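Local atomic coordinates of ribonuclease S-3 (Pyrus pyrifolia, PDB entry 1IQQ), a protein that cleaves RNA as a T2-family ribonuclease of the pistil and is responsible for gametophytic self-incompatibility, the rejection of self pollen. Residues K132-L135 with L136-E139. Numbering follows the deposited sequence.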
loop_
_atom_site.group_PDB
_atom_site.type_symbol
_atom_site.label_atom_id
_atom_site.label_comp_id
_atom_site.label_asym_id
_atom_site.label_seq_id
_atom_site.Cartn_x
_atom_site.Cartn_y
_atom_site.Cartn_z
ATOM N N LYS A 132 9.050 -18.388 -8.032
ATOM C CA LYS A 132 8.065 -18.043 -9.030
ATOM C C LYS A 132 6.775 -18.620 -8.524
ATOM O O LYS A 132 6.710 -19.780 -8.074
ATOM C CB LYS A 132 8.420 -18.695 -10.380
ATOM C CG LYS A 132 9.525 -17.887 -11.090
ATOM C CD LYS A 132 9.929 -18.538 -12.441
ATOM C CE LYS A 132 11.162 -17.884 -13.061
ATOM N NZ LYS A 132 11.572 -18.621 -14.314
ATOM N N ARG A 133 5.726 -17.814 -8.545
ATOM C CA ARG A 133 4.459 -18.236 -7.994
ATOM C C ARG A 133 3.272 -18.056 -8.946
ATOM O O ARG A 133 3.332 -17.251 -9.901
ATOM C CB ARG A 133 4.217 -17.403 -6.756
ATOM C CG ARG A 133 5.376 -17.604 -5.800
ATOM C CD ARG A 133 5.085 -16.835 -4.592
ATOM N NE ARG A 133 6.220 -16.859 -3.666
ATOM C CZ ARG A 133 6.452 -17.782 -2.769
ATOM N NH1 ARG A 133 5.603 -18.829 -2.643
ATOM N NH2 ARG A 133 7.537 -17.613 -2.013
ATOM N N ALA A 134 2.207 -18.841 -8.708
ATOM C CA ALA A 134 0.968 -18.625 -9.420
ATOM C C ALA A 134 0.211 -17.433 -8.819
ATOM O O ALA A 134 0.088 -17.276 -7.568
ATOM C CB ALA A 134 0.073 -19.865 -9.338
ATOM N N LEU A 135 -0.374 -16.595 -9.660
ATOM C CA LEU A 135 -1.140 -15.435 -9.182
ATOM C C LEU A 135 -2.229 -15.858 -8.211
ATOM O O LEU A 135 -2.399 -15.159 -7.202
ATOM C CB LEU A 135 -1.826 -14.774 -10.360
ATOM C CG LEU A 135 -2.799 -13.672 -10.037
ATOM C CD1 LEU A 135 -2.066 -12.523 -9.351
ATOM C CD2 LEU A 135 -3.489 -13.173 -11.331
ATOM N N LEU A 136 -2.934 -16.956 -8.484
ATOM C CA LEU A 136 -4.068 -17.339 -7.623
ATOM C C LEU A 136 -3.601 -17.664 -6.237
ATOM O O LEU A 136 -4.380 -17.453 -5.335
ATOM C CB LEU A 136 -4.808 -18.557 -8.195
ATOM C CG LEU A 136 -6.138 -18.887 -7.536
ATOM C CD1 LEU A 136 -7.046 -17.662 -7.477
ATOM C CD2 LEU A 136 -6.787 -19.973 -8.457
ATOM N N ASP A 137 -2.382 -18.196 -6.073
ATOM C CA ASP A 137 -1.930 -18.518 -4.717
ATOM C C ASP A 137 -1.674 -17.221 -3.941
ATOM O O ASP A 137 -1.981 -17.166 -2.743
ATOM C CB ASP A 137 -0.678 -19.394 -4.745
ATOM C CG ASP A 137 -0.953 -20.800 -5.268
ATOM O OD1 ASP A 137 -2.086 -21.281 -5.102
ATOM O OD2 ASP A 137 -0.022 -21.407 -5.836
ATOM N N ILE A 138 -1.136 -16.178 -4.579
ATOM C CA ILE A 138 -0.938 -14.920 -3.883
ATOM C C ILE A 138 -2.321 -14.327 -3.536
ATOM O O ILE A 138 -2.528 -13.861 -2.416
ATOM C CB ILE A 138 -0.169 -13.954 -4.827
ATOM C CG1 ILE A 138 1.221 -14.535 -5.078
ATOM C CG2 ILE A 138 -0.020 -12.573 -4.084
ATOM C CD1 ILE A 138 2.014 -13.866 -6.190
ATOM N N GLU A 139 -3.250 -14.255 -4.508
ATOM C CA GLU A 139 -4.589 -13.777 -4.280
ATOM C C GLU A 139 -5.327 -14.556 -3.196
ATOM O O GLU A 139 -5.931 -13.891 -2.314
ATOM C CB GLU A 139 -5.434 -13.752 -5.580
ATOM C CG GLU A 139 -4.820 -12.770 -6.666
ATOM C CD GLU A 139 -5.589 -12.839 -7.978
ATOM O OE1 GLU A 139 -5.995 -13.953 -8.354
ATOM O OE2 GLU A 139 -5.772 -11.765 -8.609
HETATM O O HOH W 1 2.512 -20.477 -6.326
#
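With CG of Leu-135 turned anti to its own nitrogen (chi1 172°) and CG of Glu-139 set beside its nitrogen on an otherwise extended chain, the two side chains meet at a slant, one helical turn apart. The carboxylate of Glu-139 lies against the branch point of the leucine, CD 3.6 Å from Leu-135 CG, while OE2 comes 3.8 Å from Leu-135 CD2; this is van der Waals packing, in which Glu-139 CG also touches Leu-135 CD1. Glu-139 N gives a nearly straight bond (177°) to Leu-135 O at 3.0 Å, an i to i+4 helix bond. An alanine in place of Glu-139 would probably lose the CG and carboxylate packing, leaving this side of Leu-135 less covered. Ala-134 is the N-cap: its O takes two weak bonds, from Asp-137 N (3.0 Å) and Ile-138 N (3.4 Å). A water bridges the turn, accepting from Ala-134 N and donating to Asp-137 OD2 at 2.7 Å. Ile-138 CD1 reaches back to Arg-133 CB. Far from the active site, this surface turn carries strand 132-133, paired antiparallel with 198-199, into helix 135-143, whose Leu-135 and Ile-138 pack on Leu-153 of strand 152-158 and Ile-198 of strand 198-199.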